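Local coordinates for PLP-Dependent L-Arginine Hydroxylase MppP (Streptomyces wadayamensis, PDB 6C92), which acts as a pyridoxal-phosphate-dependent L-arginine hydroxylase related to the aminotransferases, at residues A[29-34]-A[355-360]; A[20-25]-A[362-367]; A[107-112]-A[148-153]. All blocks are in the same frame, centred on the assembly; numbering follows the deposited sequence.

Contact 1 (A[29-34]-A[355-360]); sequences HARQAL and LSRSTE. With EQJ ((E)-N~2~-({3-hydroxy-2-methyl-5-[(phosphonooxy)methyl]pyridin-4-yl}methylidene)-L-arginine), chain E.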
loop_
_atom_site.group_PDB
_atom_site.type_symbol
_atom_site.label_atom_id
_atom_site.label_comp_id
_atom_site.label_asym_id
_atom_site.label_seq_id
_atom_site.Cartn_x
_atom_site.Cartn_y
_atom_site.Cartn_z
ATOM N N HIS A 29 5.344 2.272 15.639
ATOM C CA HIS A 29 6.355 1.709 14.745
ATOM C C HIS A 29 7.693 1.598 15.462
ATOM O O HIS A 29 7.977 2.314 16.420
ATOM C CB HIS A 29 6.500 2.575 13.488
ATOM C CG HIS A 29 5.296 2.529 12.588
ATOM N ND1 HIS A 29 5.050 3.478 11.616
ATOM C CD2 HIS A 29 4.283 1.632 12.501
ATOM C CE1 HIS A 29 3.928 3.178 10.985
ATOM N NE2 HIS A 29 3.445 2.060 11.498
ATOM N N ALA A 30 8.523 0.677 14.982
ATOM C CA ALA A 30 9.810 0.397 15.602
ATOM C C ALA A 30 10.834 1.419 15.132
ATOM O O ALA A 30 11.101 1.538 13.925
ATOM C CB ALA A 30 10.269 -1.023 15.263
ATOM N N ARG A 31 11.375 2.183 16.078
ATOM C CA ARG A 31 12.340 3.222 15.767
ATOM C C ARG A 31 13.615 3.119 16.592
ATOM O O ARG A 31 14.435 4.036 16.554
ATOM C CB ARG A 31 11.694 4.601 15.951
ATOM C CG ARG A 31 10.353 4.722 15.144
ATOM C CD ARG A 31 9.749 6.128 15.177
ATOM N NE ARG A 31 8.450 6.189 14.493
ATOM C CZ ARG A 31 8.293 6.371 13.179
ATOM N NH1 ARG A 31 9.345 6.511 12.376
ATOM N NH2 ARG A 31 7.078 6.415 12.656
ATOM N N GLN A 32 13.817 2.029 17.325
ATOM C CA GLN A 32 15.073 1.857 18.027
ATOM C C GLN A 32 16.197 1.585 17.020
ATOM O O GLN A 32 15.957 1.349 15.833
ATOM C CB GLN A 32 14.958 0.724 19.047
ATOM C CG GLN A 32 14.777 -0.656 18.448
ATOM C CD GLN A 32 13.330 -1.029 18.282
ATOM O OE1 GLN A 32 12.469 -0.160 18.064
ATOM N NE2 GLN A 32 13.037 -2.322 18.402
ATOM N N ALA A 33 17.440 1.615 17.504
ATOM C CA ALA A 33 18.580 1.330 16.644
ATOM C C ALA A 33 18.592 -0.136 16.236
ATOM O O ALA A 33 18.087 -1.008 16.955
ATOM C CB ALA A 33 19.890 1.676 17.350
ATOM N N LEU A 34 19.176 -0.399 15.064
ATOM C CA LEU A 34 19.401 -1.764 14.607
ATOM C C LEU A 34 20.326 -2.488 15.580
ATOM O O LEU A 34 21.243 -1.894 16.152
ATOM C CB LEU A 34 20.053 -1.762 13.225
ATOM C CG LEU A 34 19.258 -1.180 12.042
ATOM C CD1 LEU A 34 20.164 -0.826 10.875
ATOM C CD2 LEU A 34 18.211 -2.180 11.598
ATOM N N LEU A 355 7.061 1.937 23.112
ATOM C CA LEU A 355 8.259 1.349 23.696
ATOM C C LEU A 355 9.315 0.962 22.668
ATOM O O LEU A 355 10.461 0.707 23.053
ATOM C CB LEU A 355 7.899 0.089 24.487
ATOM C CG LEU A 355 7.575 0.158 25.974
ATOM C CD1 LEU A 355 7.005 1.483 26.419
ATOM C CD2 LEU A 355 6.648 -0.976 26.313
ATOM N N SER A 356 8.959 0.869 21.383
ATOM C CA SER A 356 9.929 0.516 20.345
ATOM C C SER A 356 10.729 1.766 19.994
ATOM O O SER A 356 10.555 2.393 18.939
ATOM C CB SER A 356 9.250 -0.069 19.119
ATOM O OG SER A 356 8.714 -1.365 19.342
ATOM N N ARG A 357 11.656 2.097 20.890
ATOM C CA ARG A 357 12.418 3.330 20.857
ATOM C C ARG A 357 13.761 3.042 21.506
ATOM O O ARG A 357 13.853 2.202 22.402
ATOM C CB ARG A 357 11.730 4.462 21.641
ATOM C CG ARG A 357 10.403 4.959 21.091
ATOM C CD ARG A 357 10.567 5.635 19.740
ATOM N NE ARG A 357 9.326 6.255 19.300
ATOM C CZ ARG A 357 8.345 5.618 18.678
ATOM N NH1 ARG A 357 8.449 4.318 18.388
ATOM N NH2 ARG A 357 7.266 6.296 18.311
ATOM N N SER A 358 14.792 3.758 21.080
ATOM C CA SER A 358 16.036 3.713 21.839
ATOM C C SER A 358 15.771 4.103 23.292
ATOM O O SER A 358 14.994 5.017 23.579
ATOM C CB SER A 358 17.074 4.638 21.209
ATOM O OG SER A 358 17.427 4.147 19.923
ATOM N N THR A 359 16.415 3.397 24.223
ATOM C CA THR A 359 16.104 3.620 25.631
ATOM C C THR A 359 16.375 5.059 26.053
ATOM O O THR A 359 15.655 5.593 26.899
ATOM C CB THR A 359 16.889 2.652 26.515
ATOM O OG1 THR A 359 16.674 1.311 26.059
ATOM C CG2 THR A 359 16.422 2.750 27.962
ATOM N N GLU A 360 17.384 5.710 25.467
ATOM C CA GLU A 360 17.730 7.066 25.895
ATOM C C GLU A 360 16.621 8.073 25.629
ATOM O O GLU A 360 16.214 8.764 26.576
ATOM C CB GLU A 360 19.050 7.491 25.241
ATOM C CG GLU A 360 19.480 8.922 25.549
ATOM C CD GLU A 360 20.930 9.205 25.175
ATOM O OE1 GLU A 360 21.657 8.252 24.821
ATOM O OE2 GLU A 360 21.346 10.383 25.242
HETATM C C01 EQJ E . -3.367 -3.765 15.538
HETATM C C02 EQJ E . -2.866 -2.976 14.331
HETATM C C04 EQJ E . -2.757 -2.832 11.995
HETATM C C05 EQJ E . -2.041 -1.651 12.086
HETATM C C06 EQJ E . -1.596 -0.907 10.781
HETATM C C12 EQJ E . -1.740 -1.084 13.358
HETATM C C13 EQJ E . -0.918 0.212 13.438
HETATM C C15 EQJ E . 0.544 1.730 14.781
HETATM C C16 EQJ E . 0.596 2.721 13.578
HETATM C C17 EQJ E . -0.698 3.420 13.098
HETATM C C18 EQJ E . -0.367 4.181 11.788
HETATM C C20 EQJ E . -2.330 4.126 10.111
HETATM C C23 EQJ E . 0.221 2.411 16.114
HETATM C C26 EQJ E . -2.150 -1.784 14.495
HETATM N N03 EQJ E . -3.147 -3.458 13.125
HETATM N N14 EQJ E . -0.332 0.562 14.566
HETATM N N19 EQJ E . -1.572 4.784 11.197
HETATM N N21 EQJ E . -1.847 2.860 9.676
HETATM N N22 EQJ E . -3.412 4.662 9.578
HETATM O O07 EQJ E . -0.186 -0.847 10.749
HETATM O O09 EQJ E . 0.502 1.473 9.878
HETATM O O10 EQJ E . 1.860 -0.569 9.268
HETATM O O11 EQJ E . -0.412 -0.164 8.330
HETATM O O24 EQJ E . -0.374 1.779 16.994
HETATM O O25 EQJ E . 0.569 3.589 16.361
HETATM O O27 EQJ E . -1.872 -1.300 15.751
HETATM P P08 EQJ E . 0.483 0.037 9.521
HETATM O O HOH W 1 14.300 5.545 19.022
#
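R31 lays its aliphatic chain across one face of the R357 guanidinium, with R31 CD over its centre, 3.8 Å above the plane; at the edge of that group, H29 O takes a weak bond from R357 NH1, 2.8 Å. The two arginines run side by side, but their guanidinium planes stand 85° apart, and R357 NH2 comes to the edge of the R31 group, 4.0 Å from R31 NE. These like charges are probably eased by D27, whose carboxylate salt-bridges R31 NE and whose carbonyl takes a bond from R357 NH2, while R357 NE bonds to N24 O. The H29 ring turns its edge to the phosphate of the arginine–cofactor aldimine EQJ, H29 NE2 giving a weak bond of 3.4 Å to O09. In this aminotransferase fold, loop 29-34 runs from the cofactor pocket to the start of helix 359-374. The carbonyl of S356, the centre of an inverse gamma turn, is gripped from opposite faces, by R31 N at 3.0 Å and by R357 NH1 of its own segment at 2.9 Å. R357 bends at chi2 (-66°), which curls it back over its own turn. A leucine in place of R357 would probably leave N24 O and D27 O without their donor and S356 O with one grip fewer. Small residues suit the close approach of S356 CB to A30 CA, 3.6 Å.

Contact 2 (A[20-25]-A[362-367]); sequences NSELNI and LEKSVQ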
loop_
_atom_site.group_PDB
_atom_site.type_symbol
_atom_site.label_atom_id
_atom_site.label_comp_id
_atom_site.label_asym_id
_atom_site.label_seq_id
_atom_site.Cartn_x
_atom_site.Cartn_y
_atom_site.Cartn_z
ATOM N N ASN A 20 8.324 14.255 13.103
ATOM C CA ASN A 20 9.631 14.858 12.876
ATOM C C ASN A 20 10.277 15.329 14.176
ATOM O O ASN A 20 11.177 16.176 14.141
ATOM C CB ASN A 20 9.517 16.010 11.869
ATOM C CG ASN A 20 9.059 15.535 10.482
ATOM O OD1 ASN A 20 9.815 14.897 9.753
ATOM N ND2 ASN A 20 7.813 15.834 10.127
ATOM N N SER A 21 9.862 14.774 15.318
ATOM C CA SER A 21 10.321 15.211 16.629
ATOM C C SER A 21 11.207 14.156 17.288
ATOM O O SER A 21 11.021 12.950 17.100
ATOM C CB SER A 21 9.132 15.530 17.543
ATOM O OG SER A 21 9.570 15.771 18.870
ATOM N N GLU A 22 12.177 14.634 18.077
ATOM C CA GLU A 22 13.095 13.736 18.774
ATOM C C GLU A 22 12.374 12.926 19.844
ATOM O O GLU A 22 12.696 11.752 20.063
ATOM C CB GLU A 22 14.242 14.535 19.407
ATOM C CG GLU A 22 15.235 13.706 20.248
ATOM C CD GLU A 22 15.895 14.517 21.376
ATOM O OE1 GLU A 22 16.458 13.902 22.311
ATOM O OE2 GLU A 22 15.845 15.766 21.332
ATOM N N LEU A 23 11.432 13.540 20.549
ATOM C CA LEU A 23 10.755 12.871 21.659
ATOM C C LEU A 23 9.372 12.373 21.243
ATOM O O LEU A 23 8.358 12.612 21.891
ATOM C CB LEU A 23 10.682 13.803 22.859
ATOM C CG LEU A 23 12.055 14.169 23.444
ATOM C CD1 LEU A 23 11.889 15.018 24.695
ATOM C CD2 LEU A 23 12.900 12.937 23.767
ATOM N N ASN A 24 9.363 11.672 20.117
ATOM C CA ASN A 24 8.197 10.947 19.634
ATOM C C ASN A 24 8.097 9.634 20.409
ATOM O O ASN A 24 8.928 8.736 20.230
ATOM C CB ASN A 24 8.343 10.729 18.124
ATOM C CG ASN A 24 7.337 9.739 17.566
ATOM O OD1 ASN A 24 6.453 9.291 18.283
ATOM N ND2 ASN A 24 7.475 9.388 16.280
ATOM N N ILE A 25 7.103 9.523 21.292
ATOM C CA ILE A 25 6.743 8.232 21.882
ATOM C C ILE A 25 5.266 7.975 21.575
ATOM O O ILE A 25 4.529 7.406 22.392
ATOM C CB ILE A 25 7.018 8.175 23.395
ATOM C CG1 ILE A 25 6.387 9.381 24.081
ATOM C CG2 ILE A 25 8.531 8.109 23.662
ATOM C CD1 ILE A 25 6.229 9.238 25.578
ATOM N N LEU A 362 13.511 7.433 25.181
ATOM C CA LEU A 362 12.360 7.003 25.966
ATOM C C LEU A 362 12.482 7.475 27.409
ATOM O O LEU A 362 11.516 7.986 27.985
ATOM C CB LEU A 362 12.216 5.485 25.916
ATOM C CG LEU A 362 11.056 4.923 26.747
ATOM C CD1 LEU A 362 9.691 5.409 26.246
ATOM C CD2 LEU A 362 11.099 3.418 26.733
ATOM N N GLU A 363 13.661 7.301 28.011
ATOM C CA GLU A 363 13.880 7.753 29.390
ATOM C C GLU A 363 13.709 9.259 29.510
ATOM O O GLU A 363 13.038 9.755 30.422
ATOM C CB GLU A 363 15.274 7.345 29.865
ATOM C CG GLU A 363 15.348 5.899 30.285
ATOM C CD GLU A 363 16.601 5.564 31.049
ATOM O OE1 GLU A 363 17.710 5.712 30.484
ATOM O OE2 GLU A 363 16.465 5.160 32.223
ATOM N N LYS A 364 14.326 10.006 28.599
ATOM C CA LYS A 364 14.105 11.445 28.554
ATOM C C LYS A 364 12.612 11.771 28.504
ATOM O O LYS A 364 12.126 12.631 29.249
ATOM C CB LYS A 364 14.863 12.021 27.355
ATOM C CG LYS A 364 14.673 13.494 27.140
ATOM C CD LYS A 364 15.843 14.144 26.401
ATOM C CE LYS A 364 15.522 15.609 26.099
ATOM N NZ LYS A 364 16.556 16.317 25.296
ATOM N N SER A 365 11.852 11.056 27.665
ATOM C CA SER A 365 10.430 11.347 27.539
ATOM C C SER A 365 9.682 11.024 28.826
ATOM O O SER A 365 8.811 11.792 29.260
ATOM C CB SER A 365 9.843 10.552 26.363
ATOM O OG SER A 365 10.423 10.948 25.126
ATOM N N VAL A 366 9.989 9.881 29.440
ATOM C CA VAL A 366 9.261 9.470 30.633
ATOM C C VAL A 366 9.606 10.372 31.807
ATOM O O VAL A 366 8.805 10.523 32.736
ATOM C CB VAL A 366 9.557 7.994 30.952
ATOM C CG1 VAL A 366 8.892 7.574 32.233
ATOM C CG2 VAL A 366 9.062 7.121 29.838
ATOM N N GLN A 367 10.792 10.986 31.784
ATOM C CA GLN A 367 11.173 11.904 32.847
ATOM C C GLN A 367 10.342 13.176 32.785
ATOM O O GLN A 367 9.918 13.696 33.823
ATOM C CB GLN A 367 12.667 12.226 32.757
ATOM C CG GLN A 367 13.573 11.164 33.376
ATOM C CD GLN A 367 13.598 11.224 34.900
ATOM O OE1 GLN A 367 14.372 11.982 35.491
ATOM N NE2 GLN A 367 12.750 10.423 35.542
#
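L23 and I25 press on S365 together, L23 CD2 lying 3.5 Å and I25 CG2 3.7 Å from S365 OG. Here the N-terminal loop between helices 11-16 and 36-43 packs on helix 359-374, the last helix of this aminotransferase fold, and no hydrogen bond joins the two segments. A serine suits the helix surface at this point because it is small enough to let two branched side chains come in close. I25 has CG1 between its backbone N and carbonyl carbon (chi1 51°), which leaves both of its methyls facing the serine: CD1 approaches S365 CB at 3.9 Å, while CG2 also meets L362 CD1 at 3.9 Å. Next to this apolar patch, K364 leaves the helix fully extended, with CG anti to the backbone N (chi1 177°), and crosses L23 at about a right angle. Its methylenes touch both leucine methyls, K364 CE being 3.9 Å from L23 CD1, and its amine passes on to E22. There K364 NZ and E22 OE1 form a long salt bridge of 3.8 Å between two exposed side chains.

Further out, the hydroxyl of S365 is hydrogen-bonded to P361 O one turn back along the helix, so this buried polar atom is satisfied although its neighbours across the contact are methyl groups. The loop is placed by backbone bonds of L23 and I25 with F332, and of I25 with A354, and I353 of strand 350-354 touches both I25 and L362. On another side of the helix, V366 packs on V288 and A291 of helix 256-292. Within the loop, L23 N makes a weak bond of 3.4 Å to S21 OG.

Contact 3 (A[107-112]-A[148-153]); sequences RVALVH and SSVGCV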
loop_
_atom_site.group_PDB
_atom_site.type_symbol
_atom_site.label_atom_id
_atom_site.label_comp_id
_atom_site.label_asym_id
_atom_site.label_seq_id
_atom_site.Cartn_x
_atom_site.Cartn_y
_atom_site.Cartn_z
ATOM N N ARG A 107 -22.936 -5.758 9.596
ATOM C CA ARG A 107 -22.483 -5.512 10.958
ATOM C C ARG A 107 -21.283 -6.386 11.288
ATOM O O ARG A 107 -21.260 -7.570 10.953
ATOM C CB ARG A 107 -23.594 -5.797 11.993
ATOM C CG ARG A 107 -24.679 -4.740 12.062
ATOM C CD ARG A 107 -25.990 -5.300 12.628
ATOM N NE ARG A 107 -25.851 -6.086 13.859
ATOM C CZ ARG A 107 -25.990 -5.603 15.099
ATOM N NH1 ARG A 107 -25.875 -6.406 16.151
ATOM N NH2 ARG A 107 -26.248 -4.325 15.302
ATOM N N VAL A 108 -20.324 -5.796 11.998
ATOM C CA VAL A 108 -19.104 -6.466 12.440
ATOM C C VAL A 108 -19.010 -6.291 13.938
ATOM O O VAL A 108 -19.113 -5.168 14.444
ATOM C CB VAL A 108 -17.834 -5.907 11.769
ATOM C CG1 VAL A 108 -16.565 -6.622 12.307
ATOM C CG2 VAL A 108 -17.942 -6.015 10.263
ATOM N N ALA A 109 -18.816 -7.396 14.642
ATOM C CA ALA A 109 -18.482 -7.343 16.052
ATOM C C ALA A 109 -16.979 -7.134 16.177
ATOM O O ALA A 109 -16.205 -7.921 15.634
ATOM C CB ALA A 109 -18.913 -8.635 16.745
ATOM N N LEU A 110 -16.568 -6.084 16.882
ATOM C CA LEU A 110 -15.169 -5.675 16.933
ATOM C C LEU A 110 -14.736 -5.512 18.382
ATOM O O LEU A 110 -15.445 -4.890 19.176
ATOM C CB LEU A 110 -14.970 -4.369 16.160
ATOM C CG LEU A 110 -13.581 -3.739 16.206
ATOM C CD1 LEU A 110 -12.530 -4.654 15.667
ATOM C CD2 LEU A 110 -13.578 -2.468 15.403
ATOM N N VAL A 111 -13.562 -6.049 18.718
ATOM C CA VAL A 111 -13.051 -5.891 20.072
ATOM C C VAL A 111 -12.863 -4.420 20.404
ATOM O O VAL A 111 -12.433 -3.604 19.575
ATOM C CB VAL A 111 -11.753 -6.685 20.272
ATOM C CG1 VAL A 111 -10.610 -6.109 19.468
ATOM C CG2 VAL A 111 -11.402 -6.731 21.785
ATOM N N HIS A 112 -13.185 -4.083 21.649
ATOM C CA HIS A 112 -13.191 -2.722 22.114
ATOM C C HIS A 112 -12.491 -2.659 23.471
ATOM O O HIS A 112 -12.854 -3.417 24.368
ATOM C CB HIS A 112 -14.643 -2.236 22.229
ATOM C CG HIS A 112 -14.783 -0.789 22.593
ATOM N ND1 HIS A 112 -15.226 -0.371 23.834
ATOM C CD2 HIS A 112 -14.583 0.339 21.868
ATOM C CE1 HIS A 112 -15.264 0.951 23.863
ATOM N NE2 HIS A 112 -14.891 1.408 22.681
ATOM N N SER A 148 -25.655 -14.181 15.727
ATOM C CA SER A 148 -26.626 -14.288 14.647
ATOM C C SER A 148 -26.933 -12.941 14.006
ATOM O O SER A 148 -27.577 -12.918 12.955
ATOM C CB SER A 148 -27.934 -14.929 15.152
ATOM O OG SER A 148 -28.561 -14.114 16.116
ATOM N N SER A 149 -26.479 -11.832 14.604
ATOM C CA SER A 149 -26.761 -10.495 14.114
ATOM C C SER A 149 -25.566 -9.850 13.414
ATOM O O SER A 149 -25.639 -8.692 13.005
ATOM C CB SER A 149 -27.192 -9.605 15.267
ATOM O OG SER A 149 -26.100 -9.260 16.084
ATOM N N VAL A 150 -24.458 -10.546 13.303
ATOM C CA VAL A 150 -23.223 -9.970 12.789
ATOM C C VAL A 150 -22.661 -10.938 11.755
ATOM O O VAL A 150 -22.842 -12.152 11.882
ATOM C CB VAL A 150 -22.342 -9.716 14.042
ATOM C CG1 VAL A 150 -21.308 -10.777 14.307
ATOM C CG2 VAL A 150 -21.888 -8.326 14.156
ATOM N N GLY A 151 -22.018 -10.406 10.694
ATOM C CA GLY A 151 -21.461 -11.226 9.633
ATOM C C GLY A 151 -19.981 -11.517 9.773
ATOM O O GLY A 151 -19.409 -12.310 9.018
ATOM N N CYS A 152 -19.356 -10.837 10.721
ATOM C CA CYS A 152 -17.941 -10.961 10.999
ATOM C C CYS A 152 -17.704 -10.580 12.450
ATOM O O CYS A 152 -18.346 -9.656 12.970
ATOM C CB CYS A 152 -17.121 -10.053 10.071
ATOM S SG CYS A 152 -15.315 -10.031 10.370
ATOM N N VAL A 153 -16.830 -11.349 13.099
ATOM C CA VAL A 153 -16.254 -11.040 14.399
ATOM C C VAL A 153 -14.775 -10.741 14.168
ATOM O O VAL A 153 -14.080 -11.539 13.532
ATOM C CB VAL A 153 -16.422 -12.226 15.369
ATOM C CG1 VAL A 153 -15.687 -11.949 16.673
ATOM C CG2 VAL A 153 -17.925 -12.510 15.615
#
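Strand 107-112 and the chain entering strand 152-156 run parallel, with A109 paired to V153 at a CA-to-CA distance of 4.6 Å. Two good backbone bonds join them: G151 N gives to R107 O at 2.9 Å, almost in line with the carbonyl, and A109 N gives to C152 O at 2.9 Å, in the carbonyl plane. CA-H...O contacts from V108 CA to C152 O and from V153 CA to A109 O add to the pairing. V108 and C152 face one side of the sheet, A109 and V153 the other. This is the large, mostly parallel sheet of the aminotransferase fold: 107-112 lies between 152-156 and 128-133, so the chain goes out to 128-133 and returns past 107-112 to pair on its far flank. At the start of strand 107-112, R107 clasps S149 in the turn leading to strand 152-156, R107 NE bonding to S149 O at 2.8 Å and NH1 to S149 OG at 2.9 Å. Its bend at chi3 (48°) swings the guanidinium round so that S149 O lies close to its plane. S149 OG is also hydrogen-bonded to L146 O of helix 144-148. The small A109 suits the place where V150 and V153 both come against it, V150 CG2 at 4.0 Å from A109 CB. On the other face V108 CG1 rests 4.1 Å from C152 SG.

Overall arrangement
From the N terminus, the chain leaves helix 11-16 and supplies first 20-25 and then 29-34 from the loop before helix 36-43. Each finds its partner more than 300 residues later: 29-34 meets 355-360 in contact 1, 20-25 meets 362-367 in contact 2, and contact 1 nests inside the loop closed by contact 2. Together they fasten the N-terminal loop to the last helix, 359-374, and its lead-in, joining directly where R357 NE probably bonds to N24 O, 2.7 Å away. Contact 3 closes a much shorter loop nested within both and joins strands 107-112 and 152-156 of the large sheet, across the chain's centre, about 18 Å from contact 1 between nearest atoms.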